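Local coordinates for OsmC family protein (Rhodothermus marinus, PDB 5CML) that acts as a carboxyl esterase of thermophilic origin, this chain being its esterase domain, probably an alpha/beta-hydrolase that cleaves esters with a nucleophilic serine, at residues H108-A113 against F166-Q171; A138-L143 against Q171-L176; E86-A91 against L116-E121; G132-P137 against Q201-E206. All coordinates share one frame; numbering follows the deposited sequence.

Contact 1 (H108-A113 against F166-Q171)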
loop_
_atom_site.group_PDB
_atom_site.type_symbol
_atom_site.label_atom_id
_atom_site.label_comp_id
_atom_site.label_asym_id
_atom_site.label_seq_id
_atom_site.Cartn_x
_atom_site.Cartn_y
_atom_site.Cartn_z
ATOM N N HIS A 108 0.980 2.465 0.237
ATOM C CA HIS A 108 1.639 3.712 0.611
ATOM C C HIS A 108 2.986 3.418 1.261
ATOM O O HIS A 108 3.093 2.513 2.084
ATOM C CB HIS A 108 0.737 4.510 1.556
ATOM C CG HIS A 108 1.459 5.555 2.348
ATOM N ND1 HIS A 108 1.637 5.469 3.713
ATOM C CD2 HIS A 108 2.004 6.738 1.971
ATOM C CE1 HIS A 108 2.280 6.543 4.140
ATOM N NE2 HIS A 108 2.525 7.322 3.100
ATOM N N SER A 109 4.007 4.162 0.846
ATOM C CA SER A 109 5.345 4.103 1.424
ATOM C C SER A 109 5.910 2.682 1.263
ATOM O O SER A 109 5.871 2.109 0.163
ATOM C CB SER A 109 5.299 4.561 2.893
ATOM O OG SER A 109 6.588 4.654 3.461
ATOM N N LEU A 110 6.408 2.106 2.341
ATOM C CA LEU A 110 6.872 0.713 2.305
ATOM C C LEU A 110 5.788 -0.243 1.824
ATOM O O LEU A 110 6.090 -1.263 1.202
ATOM C CB LEU A 110 7.365 0.266 3.681
ATOM C CG LEU A 110 8.723 0.794 4.100
ATOM C CD1 LEU A 110 9.106 0.104 5.390
ATOM C CD2 LEU A 110 9.811 0.545 3.039
ATOM N N GLY A 111 4.526 0.075 2.127
ATOM C CA GLY A 111 3.413 -0.711 1.633
ATOM C C GLY A 111 3.311 -0.682 0.125
ATOM O O GLY A 111 2.803 -1.618 -0.486
ATOM N N GLY A 112 3.767 0.414 -0.485
ATOM C CA GLY A 112 3.786 0.515 -1.934
ATOM C C GLY A 112 4.793 -0.458 -2.537
ATOM O O GLY A 112 4.525 -1.148 -3.530
ATOM N N ALA A 113 5.973 -0.516 -1.940
ATOM C CA ALA A 113 6.964 -1.460 -2.409
ATOM C C ALA A 113 6.409 -2.882 -2.261
ATOM O O ALA A 113 6.548 -3.708 -3.156
ATOM C CB ALA A 113 8.260 -1.293 -1.647
ATOM N N PHE A 166 8.458 2.297 13.820
ATOM C CA PHE A 166 7.829 0.988 13.984
ATOM C C PHE A 166 8.771 -0.144 13.618
ATOM O O PHE A 166 9.849 0.083 13.080
ATOM C CB PHE A 166 6.532 0.900 13.152
ATOM C CG PHE A 166 6.718 1.078 11.659
ATOM C CD1 PHE A 166 6.689 2.340 11.094
ATOM C CD2 PHE A 166 6.857 -0.024 10.820
ATOM C CE1 PHE A 166 6.824 2.512 9.726
ATOM C CE2 PHE A 166 6.984 0.141 9.439
ATOM C CZ PHE A 166 6.978 1.408 8.898
ATOM N N ARG A 167 8.353 -1.366 13.935
ATOM C CA ARG A 167 9.148 -2.558 13.642
ATOM C C ARG A 167 8.600 -3.312 12.451
ATOM O O ARG A 167 7.388 -3.327 12.238
ATOM C CB ARG A 167 9.166 -3.514 14.835
ATOM C CG ARG A 167 9.585 -2.902 16.147
ATOM C CD ARG A 167 9.084 -3.761 17.303
ATOM N NE ARG A 167 9.930 -4.936 17.480
ATOM C CZ ARG A 167 11.142 -4.899 18.023
ATOM N NH1 ARG A 167 11.648 -3.739 18.430
ATOM N NH2 ARG A 167 11.854 -6.013 18.148
ATOM N N ILE A 168 9.484 -3.951 11.690
ATOM C CA ILE A 168 9.078 -4.919 10.672
ATOM C C ILE A 168 10.072 -6.086 10.637
ATOM O O ILE A 168 11.183 -5.976 11.158
ATOM C CB ILE A 168 8.983 -4.288 9.265
ATOM C CG1 ILE A 168 10.341 -3.738 8.826
ATOM C CG2 ILE A 168 7.912 -3.216 9.257
ATOM C CD1 ILE A 168 10.397 -3.428 7.330
ATOM N N LYS A 169 9.677 -7.199 10.025
ATOM C CA LYS A 169 10.601 -8.325 9.848
ATOM C C LYS A 169 11.774 -7.996 8.898
ATOM O O LYS A 169 11.583 -7.378 7.842
ATOM C CB LYS A 169 9.838 -9.544 9.321
ATOM C CG LYS A 169 8.688 -10.000 10.218
ATOM C CD LYS A 169 9.185 -10.316 11.622
ATOM C CE LYS A 169 8.246 -11.246 12.369
ATOM N NZ LYS A 169 8.818 -11.661 13.691
ATOM N N LYS A 170 12.988 -8.395 9.277
ATOM C CA LYS A 170 14.138 -8.297 8.365
ATOM C C LYS A 170 13.870 -9.087 7.087
ATOM O O LYS A 170 14.397 -8.751 6.019
ATOM C CB LYS A 170 15.422 -8.805 9.022
ATOM C CG LYS A 170 15.938 -7.938 10.164
ATOM C CD LYS A 170 17.177 -8.567 10.810
ATOM C CE LYS A 170 17.434 -8.026 12.212
ATOM N NZ LYS A 170 18.630 -8.652 12.859
ATOM N N GLN A 171 13.037 -10.118 7.205
ATOM C CA GLN A 171 12.616 -10.925 6.064
ATOM C C GLN A 171 12.021 -10.047 4.959
ATOM O O GLN A 171 12.170 -10.356 3.777
ATOM C CB GLN A 171 11.599 -11.997 6.515
ATOM C CG GLN A 171 11.043 -12.882 5.390
ATOM C CD GLN A 171 9.882 -13.765 5.839
ATOM O OE1 GLN A 171 9.111 -13.399 6.731
ATOM N NE2 GLN A 171 9.755 -14.933 5.218
#
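The probable nucleophile elbow of an alpha/beta-hydrolase, the turn after strand 104-108, meets an edge strand of the small three-stranded antiparallel sheet through Leu110, which touches Phe166 and Ile168. Ser109, with the strained positive phi (60°) of such elbows, is consistent with the nucleophile of a Ser-His-Asp triad, since its OG is hydrogen-bonded to His229 NE2. Leu110 follows at the start of helix 110-118. In this fold the backbone N after the nucleophile commonly belongs to the oxyanion hole, which leaves the side chain to do the packing.

One methyl makes both contacts. Chi2 of Leu110 (-173°) holds CD1 extended away from CA, and CD1 comes within 4.3 Å of Phe166 CZ, the far end of that ring. The same Leu110 CD1 lies 4.2 Å from Ile168 CD1, the last atom of an extended branch. Phe166 and Ile168 alternate with Arg167 and Lys169, as a strand requires: the apolar pair turns to the elbow and both basic residues reach Glu156 in salt bridges. A branched aliphatic group such as leucine suits this place, because its end can lie against a ring and an isoleucine together. Val159 and Leu144 of the same small sheet extend the apolar surroundings.

Glycine suits the tight turn as well: a CB on Gly111 would come only 2.9 Å from His108 O. Gly112 N bonds to Ser109 O at 2.8 Å. Within the turn, Ser109 CB sits over the centre of the His108 ring, 3.7 Å above its plane.

Contact 2 (A138-L143 against Q171-L176)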
loop_
_atom_site.group_PDB
_atom_site.type_symbol
_atom_site.label_atom_id
_atom_site.label_comp_id
_atom_site.label_asym_id
_atom_site.label_seq_id
_atom_site.Cartn_x
_atom_site.Cartn_y
_atom_site.Cartn_z
ATOM N N ALA A 138 18.292 0.273 -1.679
ATOM C CA ALA A 138 19.079 1.358 -1.126
ATOM C C ALA A 138 18.176 2.416 -0.489
ATOM O O ALA A 138 18.472 2.941 0.591
ATOM C CB ALA A 138 19.978 1.973 -2.203
ATOM N N HIS A 139 17.052 2.707 -1.130
ATOM C CA HIS A 139 16.167 3.741 -0.616
ATOM C C HIS A 139 15.325 3.212 0.554
ATOM O O HIS A 139 14.930 3.977 1.427
ATOM C CB HIS A 139 15.310 4.301 -1.753
ATOM C CG HIS A 139 16.072 5.224 -2.654
ATOM N ND1 HIS A 139 16.697 4.797 -3.805
ATOM C CD2 HIS A 139 16.332 6.549 -2.555
ATOM C CE1 HIS A 139 17.310 5.822 -4.376
ATOM N NE2 HIS A 139 17.107 6.896 -3.636
ATOM N N VAL A 140 15.091 1.910 0.609
ATOM C CA VAL A 140 14.502 1.327 1.808
ATOM C C VAL A 140 15.500 1.349 2.977
ATOM O O VAL A 140 15.117 1.670 4.102
ATOM C CB VAL A 140 14.011 -0.123 1.548
ATOM C CG1 VAL A 140 13.473 -0.757 2.830
ATOM C CG2 VAL A 140 12.922 -0.108 0.486
ATOM N N ARG A 141 16.765 1.003 2.729
ATOM C CA ARG A 141 17.775 1.029 3.790
ATOM C C ARG A 141 17.896 2.383 4.467
ATOM O O ARG A 141 18.190 2.463 5.661
ATOM C CB ARG A 141 19.142 0.607 3.252
ATOM C CG ARG A 141 19.247 -0.883 3.064
ATOM C CD ARG A 141 20.682 -1.330 2.872
ATOM N NE ARG A 141 21.262 -0.840 1.626
ATOM C CZ ARG A 141 21.153 -1.462 0.454
ATOM N NH1 ARG A 141 20.438 -2.594 0.351
ATOM N NH2 ARG A 141 21.740 -0.944 -0.615
ATOM N N HIS A 142 17.664 3.446 3.709
ATOM C CA HIS A 142 17.671 4.796 4.264
ATOM C C HIS A 142 16.691 4.930 5.437
ATOM O O HIS A 142 16.902 5.734 6.349
ATOM C CB HIS A 142 17.329 5.799 3.165
ATOM C CG HIS A 142 17.412 7.223 3.608
ATOM N ND1 HIS A 142 16.296 8.014 3.792
ATOM C CD2 HIS A 142 18.477 7.999 3.908
ATOM C CE1 HIS A 142 16.673 9.216 4.190
ATOM N NE2 HIS A 142 17.992 9.235 4.264
ATOM N N LEU A 143 15.630 4.131 5.405
ATOM C CA LEU A 143 14.525 4.214 6.370
ATOM C C LEU A 143 14.640 3.274 7.570
ATOM O O LEU A 143 13.892 3.422 8.541
ATOM C CB LEU A 143 13.205 3.900 5.666
ATOM C CG LEU A 143 12.909 4.630 4.362
ATOM C CD1 LEU A 143 11.644 4.062 3.724
ATOM C CD2 LEU A 143 12.777 6.135 4.569
ATOM N N GLN A 171 13.037 -10.118 7.205
ATOM C CA GLN A 171 12.616 -10.925 6.064
ATOM C C GLN A 171 12.021 -10.047 4.959
ATOM O O GLN A 171 12.170 -10.356 3.777
ATOM C CB GLN A 171 11.599 -11.997 6.515
ATOM C CG GLN A 171 11.043 -12.882 5.390
ATOM C CD GLN A 171 9.882 -13.765 5.839
ATOM O OE1 GLN A 171 9.111 -13.399 6.731
ATOM N NE2 GLN A 171 9.755 -14.933 5.218
ATOM N N PHE A 172 11.365 -8.949 5.333
ATOM C CA PHE A 172 10.771 -8.068 4.338
ATOM C C PHE A 172 11.823 -7.544 3.346
ATOM O O PHE A 172 11.670 -7.715 2.146
ATOM C CB PHE A 172 10.053 -6.886 5.005
ATOM C CG PHE A 172 9.552 -5.860 4.032
ATOM C CD1 PHE A 172 8.462 -6.135 3.217
ATOM C CD2 PHE A 172 10.169 -4.621 3.924
ATOM C CE1 PHE A 172 8.008 -5.202 2.303
ATOM C CE2 PHE A 172 9.707 -3.677 3.013
ATOM C CZ PHE A 172 8.624 -3.968 2.209
ATOM N N LEU A 173 12.879 -6.904 3.837
ATOM C CA LEU A 173 13.854 -6.332 2.927
ATOM C C LEU A 173 14.609 -7.430 2.228
ATOM O O LEU A 173 14.896 -7.303 1.044
ATOM C CB LEU A 173 14.834 -5.406 3.632
ATOM C CG LEU A 173 15.856 -4.723 2.700
ATOM C CD1 LEU A 173 15.257 -4.154 1.404
ATOM C CD2 LEU A 173 16.547 -3.603 3.425
ATOM N N GLU A 174 14.935 -8.509 2.946
ATOM C CA GLU A 174 15.610 -9.639 2.311
ATOM C C GLU A 174 14.840 -10.184 1.118
ATOM O O GLU A 174 15.417 -10.428 0.052
ATOM C CB GLU A 174 15.848 -10.764 3.316
ATOM C CG GLU A 174 16.848 -10.396 4.369
ATOM C CD GLU A 174 17.180 -11.549 5.301
ATOM O OE1 GLU A 174 16.779 -12.699 5.017
ATOM O OE2 GLU A 174 17.843 -11.297 6.324
ATOM N N GLU A 175 13.540 -10.389 1.307
ATOM C CA GLU A 175 12.708 -10.921 0.253
ATOM C C GLU A 175 12.520 -9.929 -0.882
ATOM O O GLU A 175 12.488 -10.315 -2.038
ATOM C CB GLU A 175 11.353 -11.342 0.839
ATOM C CG GLU A 175 10.428 -12.061 -0.122
ATOM C CD GLU A 175 9.231 -12.701 0.578
ATOM O OE1 GLU A 175 9.129 -12.600 1.831
ATOM O OE2 GLU A 175 8.388 -13.316 -0.129
ATOM N N LEU A 176 12.373 -8.653 -0.549
ATOM C CA LEU A 176 12.224 -7.604 -1.545
ATOM C C LEU A 176 13.462 -7.515 -2.430
ATOM O O LEU A 176 13.379 -7.431 -3.657
ATOM C CB LEU A 176 11.977 -6.271 -0.842
ATOM C CG LEU A 176 11.667 -5.080 -1.725
ATOM C CD1 LEU A 176 10.321 -5.304 -2.393
ATOM C CD2 LEU A 176 11.656 -3.786 -0.900
#
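The guanidinium of Arg141, whose stem touches Leu173, has one face laid on its own helix, with Ala138 CA 3.5 Å above the plane and offset toward the rim. A bend at chi3 (-66°) folds the chain back to that position. The Phe172 ring, one residue before Leu173, meets Phe66 edge-to-face and Phe85 with the planes about 35° apart.

Between the helices the touching atoms are all aliphatic. Arg141 CG passes Leu173 CD2 at 3.8 Å, the two side chains crossing at about a right angle, so arginine suits this exposed border, its methylenes packing while its charge stays near solvent. Val140 and Leu173 meet tip to tip, CG1 to CD1 at 4.1 Å. Both helices belong to the region inserted between sheet strands 127-131 and 192-196, where many alpha/beta-hydrolases carry their cap. Leu173 and Leu176, three residues apart, share one face of helix 170-179, and beta-branched Val140 divides itself between them: with CG1 anti to the backbone N (chi1 177°), CG2 is directed to Leu176 CD2, 4.1 Å away. Val140 also touches Leu110 through CG1 and Pro134 through CG2, while Ala117 and Phe85 lie against Leu176.

Contact 3 (E86-A91 against L116-E121)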
loop_
_atom_site.group_PDB
_atom_site.type_symbol
_atom_site.label_atom_id
_atom_site.label_comp_id
_atom_site.label_asym_id
_atom_site.label_seq_id
_atom_site.Cartn_x
_atom_site.Cartn_y
_atom_site.Cartn_z
ATOM N N GLU A 86 3.816 -12.314 3.708
ATOM C CA GLU A 86 2.759 -13.271 4.020
ATOM C C GLU A 86 1.535 -12.609 4.654
ATOM O O GLU A 86 0.419 -13.016 4.388
ATOM C CB GLU A 86 3.279 -14.371 4.948
ATOM C CG GLU A 86 2.173 -15.192 5.667
ATOM C CD GLU A 86 0.993 -15.666 4.777
ATOM O OE1 GLU A 86 1.098 -15.735 3.527
ATOM O OE2 GLU A 86 -0.071 -15.958 5.355
ATOM N N ASP A 87 1.728 -11.595 5.486
ATOM C CA ASP A 87 0.574 -10.899 6.052
ATOM C C ASP A 87 -0.246 -10.218 4.969
ATOM O O ASP A 87 -1.466 -10.204 5.043
ATOM C CB ASP A 87 1.013 -9.885 7.104
ATOM C CG ASP A 87 1.603 -10.547 8.322
ATOM O OD1 ASP A 87 1.350 -11.754 8.526
ATOM O OD2 ASP A 87 2.330 -9.868 9.072
ATOM N N LEU A 88 0.407 -9.635 3.968
ATOM C CA LEU A 88 -0.325 -9.034 2.852
ATOM C C LEU A 88 -1.057 -10.110 2.051
ATOM O O LEU A 88 -2.221 -9.941 1.688
ATOM C CB LEU A 88 0.622 -8.263 1.938
ATOM C CG LEU A 88 0.281 -6.810 1.689
ATOM C CD1 LEU A 88 0.085 -6.030 3.004
ATOM C CD2 LEU A 88 1.388 -6.211 0.832
ATOM N N ARG A 89 -0.390 -11.237 1.803
ATOM C CA ARG A 89 -1.048 -12.335 1.102
ATOM C C ARG A 89 -2.252 -12.825 1.905
ATOM O O ARG A 89 -3.285 -13.130 1.318
ATOM C CB ARG A 89 -0.069 -13.488 0.840
ATOM C CG ARG A 89 1.082 -13.102 -0.064
ATOM C CD ARG A 89 2.083 -14.219 -0.118
ATOM N NE ARG A 89 3.232 -13.817 -0.919
ATOM C CZ ARG A 89 4.492 -13.881 -0.516
ATOM N NH1 ARG A 89 4.806 -14.371 0.686
ATOM N NH2 ARG A 89 5.447 -13.455 -1.327
ATOM N N ALA A 90 -2.123 -12.867 3.232
ATOM C CA ALA A 90 -3.208 -13.321 4.102
ATOM C C ALA A 90 -4.426 -12.398 3.992
ATOM O O ALA A 90 -5.592 -12.847 4.055
ATOM C CB ALA A 90 -2.729 -13.400 5.543
ATOM N N ALA A 91 -4.160 -11.110 3.806
ATOM C CA ALA A 91 -5.232 -10.147 3.674
ATOM C C ALA A 91 -5.957 -10.370 2.349
ATOM O O ALA A 91 -7.182 -10.229 2.261
ATOM C CB ALA A 91 -4.689 -8.724 3.749
ATOM N N LEU A 116 3.692 -3.777 -4.936
ATOM C CA LEU A 116 4.277 -3.913 -6.256
ATOM C C LEU A 116 5.001 -5.239 -6.375
ATOM O O LEU A 116 5.017 -5.842 -7.440
ATOM C CB LEU A 116 5.239 -2.764 -6.563
ATOM C CG LEU A 116 4.538 -1.440 -6.843
ATOM C CD1 LEU A 116 5.561 -0.343 -6.786
ATOM C CD2 LEU A 116 3.845 -1.459 -8.201
ATOM N N ALA A 117 5.586 -5.697 -5.277
ATOM C CA ALA A 117 6.312 -6.959 -5.291
ATOM C C ALA A 117 5.403 -8.192 -5.326
ATOM O O ALA A 117 5.823 -9.259 -5.797
ATOM C CB ALA A 117 7.243 -7.039 -4.086
ATOM N N VAL A 118 4.174 -8.074 -4.825
ATOM C CA VAL A 118 3.267 -9.227 -4.804
ATOM C C VAL A 118 2.133 -9.167 -5.830
ATOM O O VAL A 118 1.435 -10.153 -6.003
ATOM C CB VAL A 118 2.620 -9.434 -3.409
ATOM C CG1 VAL A 118 3.706 -9.603 -2.347
ATOM C CG2 VAL A 118 1.620 -8.308 -3.060
ATOM N N ALA A 119 1.952 -8.042 -6.516
ATOM C CA ALA A 119 0.792 -7.897 -7.405
ATOM C C ALA A 119 0.747 -9.015 -8.447
ATOM O O ALA A 119 -0.316 -9.558 -8.752
ATOM C CB ALA A 119 0.813 -6.547 -8.089
ATOM N N GLY A 120 1.913 -9.369 -8.971
ATOM C CA GLY A 120 2.005 -10.390 -9.986
ATOM C C GLY A 120 1.627 -11.764 -9.497
ATOM O O GLY A 120 1.490 -12.666 -10.312
ATOM N N GLU A 121 1.456 -11.925 -8.185
ATOM C CA GLU A 121 1.085 -13.217 -7.609
ATOM C C GLU A 121 -0.424 -13.481 -7.660
ATOM O O GLU A 121 -0.864 -14.610 -7.410
ATOM C CB GLU A 121 1.555 -13.320 -6.140
ATOM C CG GLU A 121 3.063 -13.123 -5.908
ATOM C CD GLU A 121 3.442 -13.154 -4.426
ATOM O OE1 GLU A 121 2.630 -13.655 -3.627
ATOM O OE2 GLU A 121 4.544 -12.673 -4.048
#
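Arg89 grips Glu121 side-on with two nitrogens, one to each carboxylate oxygen. Arg89 NE gives its hydrogen to Glu121 OE1 at 2.8 Å (N-H...O 154°), and Arg89 NH2 gives one to Glu121 OE2 at 3.0 Å, a straighter bond (169°). Both oxygens accept on their syn lone pairs. The two flat groups are nearly coplanar, 26° apart, with OE2 in the guanidinium plane and OE1 tilted somewhat from it; this pairing resists rotation of either group better than a single bond could.

Both side chains are long enough to span the gap between helices. The Arg89 chain runs extended from CG to NE and crosses the extended end of Glu121 at about a right angle. Beside the ion pair Val118 adds apolar contact: its CG1 lies 4.3 Å from Arg89 NH2, oblique to the guanidinium, and its CG2 lies 4.4 Å from Leu88 CD2. Leucine and valine suit this buried level, whereas the charged pair lies nearer the surface, Arg89 partly exposed and Glu121 exposed.

Arg89 NH2 also forms a salt bridge with Glu175 of helix 170-179, so one cation serves two acids. A methionine in its place would probably leave the carboxylates of Glu121 and Glu175 close together without their shared positive mate, and Glu121 free to turn.

Further out, Phe85, at the start of helix 85-98, touches Val118 and Ala117. Leu88 rests on Phe64 of strand 59-65 and Leu116 on Val128 and Thr130 of strand 127-131, which places helices 85-98 and 110-118 side by side against the main sheet.

Contact 4 (G132-P137 against Q201-E206)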
loop_
_atom_site.group_PDB
_atom_site.type_symbol
_atom_site.label_atom_id
_atom_site.label_comp_id
_atom_site.label_asym_id
_atom_site.label_seq_id
_atom_site.Cartn_x
_atom_site.Cartn_y
_atom_site.Cartn_z
ATOM N N GLY A 132 4.175 7.418 -2.727
ATOM C CA GLY A 132 5.431 7.606 -2.023
ATOM C C GLY A 132 6.281 6.347 -1.939
ATOM O O GLY A 132 7.074 6.203 -1.017
ATOM N N ALA A 133 6.133 5.442 -2.894
ATOM C CA ALA A 133 6.831 4.141 -2.816
ATOM C C ALA A 133 8.327 4.254 -3.147
ATOM O O ALA A 133 8.707 4.934 -4.097
ATOM C CB ALA A 133 6.187 3.137 -3.751
ATOM N N PRO A 134 9.173 3.561 -2.373
ATOM C CA PRO A 134 10.592 3.497 -2.723
ATOM C C PRO A 134 10.793 2.513 -3.865
ATOM O O PRO A 134 9.981 1.618 -4.032
ATOM C CB PRO A 134 11.252 3.040 -1.430
ATOM C CG PRO A 134 10.220 2.215 -0.755
ATOM C CD PRO A 134 8.885 2.880 -1.104
ATOM N N CYS A 135 11.858 2.680 -4.642
ATOM C CA CYS A 135 12.027 1.885 -5.849
ATOM C C CYS A 135 13.003 0.736 -5.679
ATOM O O CYS A 135 12.982 -0.205 -6.469
ATOM C CB CYS A 135 12.501 2.769 -6.996
ATOM S SG CYS A 135 14.180 3.385 -6.806
ATOM N N ASP A 136 13.860 0.819 -4.664
ATOM C CA ASP A 136 14.923 -0.168 -4.518
ATOM C C ASP A 136 15.417 -0.319 -3.076
ATOM O O ASP A 136 15.074 0.477 -2.204
ATOM C CB ASP A 136 16.093 0.190 -5.459
ATOM C CG ASP A 136 16.701 1.549 -5.181
ATOM O OD1 ASP A 136 16.620 2.059 -4.041
ATOM O OD2 ASP A 136 17.308 2.106 -6.124
ATOM N N PRO A 137 16.206 -1.372 -2.808
ATOM C CA PRO A 137 16.674 -1.566 -1.434
ATOM C C PRO A 137 17.512 -0.423 -0.866
ATOM O O PRO A 137 17.440 -0.173 0.324
ATOM C CB PRO A 137 17.506 -2.858 -1.545
ATOM C CG PRO A 137 16.793 -3.627 -2.601
ATOM C CD PRO A 137 16.397 -2.591 -3.617
ATOM N N GLN A 201 10.382 14.269 1.707
ATOM C CA GLN A 201 11.671 14.300 2.410
ATOM C C GLN A 201 12.145 12.929 2.883
ATOM O O GLN A 201 13.282 12.788 3.373
ATOM C CB GLN A 201 11.579 15.227 3.621
ATOM C CG GLN A 201 11.400 16.689 3.266
ATOM C CD GLN A 201 11.075 17.531 4.483
ATOM O OE1 GLN A 201 9.966 18.051 4.618
ATOM N NE2 GLN A 201 12.035 17.661 5.380
ATOM N N ILE A 202 11.276 11.932 2.748
ATOM C CA ILE A 202 11.501 10.609 3.320
ATOM C C ILE A 202 11.884 9.640 2.222
ATOM O O ILE A 202 12.854 8.904 2.335
ATOM C CB ILE A 202 10.230 10.106 4.044
ATOM C CG1 ILE A 202 9.800 11.117 5.112
ATOM C CG2 ILE A 202 10.445 8.730 4.668
ATOM C CD1 ILE A 202 10.803 11.350 6.239
ATOM N N VAL A 203 11.068 9.614 1.176
ATOM C CA VAL A 203 11.332 8.840 -0.027
ATOM C C VAL A 203 11.366 9.824 -1.188
ATOM O O VAL A 203 10.338 10.398 -1.566
ATOM C CB VAL A 203 10.260 7.759 -0.278
ATOM C CG1 VAL A 203 10.534 7.039 -1.576
ATOM C CG2 VAL A 203 10.187 6.772 0.905
ATOM N N GLY A 204 12.556 10.067 -1.723
ATOM C CA GLY A 204 12.696 11.078 -2.753
ATOM C C GLY A 204 11.928 10.786 -4.036
ATOM O O GLY A 204 11.715 9.635 -4.421
ATOM N N ILE A 205 11.558 11.859 -4.731
ATOM C CA ILE A 205 10.798 11.775 -5.959
ATOM C C ILE A 205 11.519 10.948 -7.044
ATOM O O ILE A 205 10.860 10.372 -7.908
ATOM C CB ILE A 205 10.475 13.218 -6.471
ATOM C CG1 ILE A 205 9.666 13.190 -7.748
ATOM C CG2 ILE A 205 11.752 14.012 -6.695
ATOM C CD1 ILE A 205 8.256 12.911 -7.515
ATOM N N GLU A 206 12.850 10.859 -6.989
ATOM C CA GLU A 206 13.570 10.042 -7.959
ATOM C C GLU A 206 13.093 8.575 -7.937
ATOM O O GLU A 206 13.202 7.878 -8.944
ATOM C CB GLU A 206 15.094 10.105 -7.733
ATOM C CG GLU A 206 15.561 9.553 -6.400
ATOM C CD GLU A 206 15.582 10.592 -5.288
ATOM O OE1 GLU A 206 14.832 11.605 -5.352
ATOM O OE2 GLU A 206 16.385 10.391 -4.346
#
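Val203, which packs against Gly132 and Pro134, gives its backbone N-H to Asp200 OD1, and the same oxygen takes a second N-H from Ile202. Asp200 is probably the acid of the Ser-His-Asp triad, so these two bonds would help fix its carboxylate; the Val203 side chain also touches His229, the likely base.

Across the contact Val203 works through its branches. CG1, anti to the backbone N (chi1 177°), lies 3.7 Å from Pro134 CA and 4.1 Å from Pro134 CB. Gly132 O lies against the flank of the valine, 3.6 Å from both Val203 CB and Val203 CG1 and 3.7 Å from Val203 CG2. That oxygen is buried and has no polar partner in the model. Gly132 has positive phi (68°), a conformation for which glycine is well suited, and Pro134 contributes a rigid apolar surface for the valine.

Another side chain links the loops by polar bonds: Asn207 accepts from Cys135 N through OD1 and donates to Gly204 O through ND2. Cys135 also forms a disulfide with Cys210, covalently joining its loop to helix 206-214. Next along the chain, Asp136 is the N-cap of helix 137-141, Pro137 following it at the start of the first turn.

The two loops leave adjacent parallel strands, 127-131 and 192-196, with Gly132 hydrogen-bonded to the backbone of Phe195. One leads into helix 137-141 and the other into helix 206-214, whose Leu211 lies against Ala133.

How the contacts relate
Contact 3 comes first, closing the chain from helix 85-98 back onto the end of helix 110-118. Contact 1 opens within that loop, at the elbow, and closes only at 166-171, so the two cross. Contact 4 opens at 132-137, crosses contact 1 and closes last, after strand 192-196; contact 2, from 138 to 176, lies wholly within its span while crossing contact 1, with which it shares Gln171. Contact 3 precedes contacts 2 and 4 in series, yet contacts 3 and 2 touch through side chains of helices 85-98 and 170-179. Together they tie helix 110-118 to its neighbouring helix, the inserted segments and the loops at the strand ends.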